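Long-range contact in SGNH-hydrolase family esterase (Altererythrobacter indicus, PDB 7C2A), which is an esterase of the SGNH-hydrolase family, probably cleaving ester bonds in lipid-like substrates such as lysophospholipids: residues V7-G12 / D70-A75. Numbering follows the deposited sequence.
Sequences VILAFG and DKPELA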
loop_
_atom_site.group_PDB
_atom_site.type_symbol
_atom_site.label_atom_id
_atom_site.label_comp_id
_atom_site.label_asym_id
_atom_site.label_seq_id
_atom_site.Cartn_x
_atom_site.Cartn_y
_atom_site.Cartn_z
ATOM N N VAL A 7 -17.561 8.389 8.870
ATOM C CA VAL A 7 -16.710 7.224 9.051
ATOM C C VAL A 7 -16.081 6.821 7.725
ATOM O O VAL A 7 -16.785 6.570 6.739
ATOM C CB VAL A 7 -17.502 6.074 9.679
ATOM C CG1 VAL A 7 -16.636 4.843 9.808
ATOM C CG2 VAL A 7 -18.056 6.508 11.041
ATOM N N ILE A 8 -14.753 6.743 7.700
ATOM C CA ILE A 8 -14.002 6.343 6.516
ATOM C C ILE A 8 -13.134 5.155 6.892
ATOM O O ILE A 8 -12.446 5.190 7.913
ATOM C CB ILE A 8 -13.121 7.489 5.981
ATOM C CG1 ILE A 8 -13.976 8.716 5.643
ATOM C CG2 ILE A 8 -12.301 7.019 4.778
ATOM C CD1 ILE A 8 -13.176 9.951 5.263
ATOM N N LEU A 9 -13.179 4.098 6.083
ATOM C CA LEU A 9 -12.300 2.950 6.277
ATOM C C LEU A 9 -11.035 3.126 5.444
ATOM O O LEU A 9 -11.117 3.264 4.223
ATOM C CB LEU A 9 -13.025 1.682 5.836
ATOM C CG LEU A 9 -12.191 0.406 5.936
ATOM C CD1 LEU A 9 -11.853 0.096 7.390
ATOM C CD2 LEU A 9 -12.900 -0.785 5.296
ATOM N N ALA A 10 -9.875 3.118 6.092
ATOM C CA ALA A 10 -8.584 3.145 5.403
ATOM C C ALA A 10 -8.039 1.720 5.408
ATOM O O ALA A 10 -7.481 1.259 6.403
ATOM C CB ALA A 10 -7.638 4.135 6.081
ATOM N N PHE A 11 -8.225 1.010 4.293
ATOM C CA PHE A 11 -7.933 -0.419 4.198
ATOM C C PHE A 11 -6.670 -0.580 3.364
ATOM O O PHE A 11 -6.715 -0.410 2.144
ATOM C CB PHE A 11 -9.123 -1.129 3.551
ATOM C CG PHE A 11 -9.069 -2.629 3.643
ATOM C CD1 PHE A 11 -9.324 -3.277 4.839
ATOM C CD2 PHE A 11 -8.767 -3.404 2.523
ATOM C CE1 PHE A 11 -9.284 -4.672 4.932
ATOM C CE2 PHE A 11 -8.730 -4.794 2.600
ATOM C CZ PHE A 11 -8.982 -5.428 3.801
ATOM N N GLY A 12 -5.550 -0.885 4.001
ATOM C CA GLY A 12 -4.293 -0.918 3.293
ATOM C C GLY A 12 -3.194 -1.644 4.017
ATOM O O GLY A 12 -3.441 -2.511 4.853
ATOM N N ASP A 70 -19.886 1.251 13.226
ATOM C CA ASP A 70 -20.520 2.157 12.281
ATOM C C ASP A 70 -20.064 1.793 10.880
ATOM O O ASP A 70 -18.859 1.719 10.614
ATOM C CB ASP A 70 -20.110 3.604 12.540
ATOM C CG ASP A 70 -20.482 4.077 13.919
ATOM O OD1 ASP A 70 -21.650 3.880 14.331
ATOM O OD2 ASP A 70 -19.594 4.654 14.586
ATOM N N LYS A 71 -21.016 1.601 9.988
ATOM C CA LYS A 71 -20.691 1.212 8.627
ATOM C C LYS A 71 -19.885 2.316 7.949
ATOM O O LYS A 71 -20.268 3.495 8.017
ATOM C CB LYS A 71 -21.983 0.988 7.856
ATOM C CG LYS A 71 -21.785 0.426 6.478
ATOM C CD LYS A 71 -23.121 0.253 5.786
ATOM C CE LYS A 71 -22.943 -0.486 4.484
ATOM N NZ LYS A 71 -24.263 -0.789 3.858
ATOM N N PRO A 72 -18.780 1.991 7.286
ATOM C CA PRO A 72 -18.021 3.029 6.585
ATOM C C PRO A 72 -18.860 3.719 5.527
ATOM O O PRO A 72 -19.641 3.091 4.808
ATOM C CB PRO A 72 -16.864 2.250 5.955
ATOM C CG PRO A 72 -16.686 1.062 6.860
ATOM C CD PRO A 72 -18.088 0.689 7.259
ATOM N N GLU A 73 -18.673 5.030 5.436
ATOM C CA GLU A 73 -19.314 5.839 4.417
ATOM C C GLU A 73 -18.441 6.007 3.175
ATOM O O GLU A 73 -18.929 6.461 2.138
ATOM C CB GLU A 73 -19.717 7.192 5.023
ATOM C CG GLU A 73 -20.651 7.024 6.232
ATOM C CD GLU A 73 -20.878 8.312 7.006
ATOM O OE1 GLU A 73 -20.343 8.429 8.131
ATOM O OE2 GLU A 73 -21.608 9.185 6.492
ATOM N N LEU A 74 -17.184 5.596 3.258
ATOM C CA LEU A 74 -16.245 5.564 2.152
ATOM C C LEU A 74 -15.181 4.568 2.571
ATOM O O LEU A 74 -14.791 4.541 3.739
ATOM C CB LEU A 74 -15.588 6.934 1.944
ATOM C CG LEU A 74 -14.393 7.002 0.990
ATOM C CD1 LEU A 74 -14.817 6.701 -0.433
ATOM C CD2 LEU A 74 -13.737 8.374 1.051
ATOM N N ALA A 75 -14.728 3.751 1.624
ATOM C CA ALA A 75 -13.609 2.842 1.840
ATOM C C ALA A 75 -12.484 3.237 0.902
ATOM O O ALA A 75 -12.683 3.296 -0.317
ATOM C CB ALA A 75 -14.005 1.389 1.569
#
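The carboxylate of E73 receives the backbone N-H of V7 from above its plane: V7 N lies 2.9 Å from E73 OE1, 41° out of that plane. The bond is nearly straight, with an N-H...O angle of 167°. The other oxygen, OE2, forms a salt bridge with R6, so the group is gripped by two successive residues of strand 6-12. With E73 CG anti to its own carbonyl carbon (chi1 -58°) and the chain extended beyond it, the carboxylate runs back past V7 O to reach V7 N. That carbonyl is itself bonded to E73 N at 2.8 Å, the donor tilted from the carbonyl plane, and backbone and side chain of E73 thus hold both the backbone N and O of V7. With an alanine here, V7 N would probably lose this acceptor and R6 its carboxylate mate. The puckered ring of P72 sets CB and CG against L9 CB, each at 3.9 Å. Parallel pairing follows, L9 N bonding to L74 O at 2.9 Å almost in line with the C=O; L9 and A75 share one face of the sheet, where L9 also meets V64 and L65 of helix 54-66. These are neighbouring strands 6-12 and 74-78 in the 2-1-3-4-5 parallel sheet of the SGNH alpha/beta fold, with helix 27-35 on the other face, where L35 touches I8. On that side I8 CG2 approaches L74 CD2 at 4.2 Å. At the entry to the pairing, V7 CG2 packs against D70 CB at 3.9 Å, while D70 OD2 forms a salt bridge with R43.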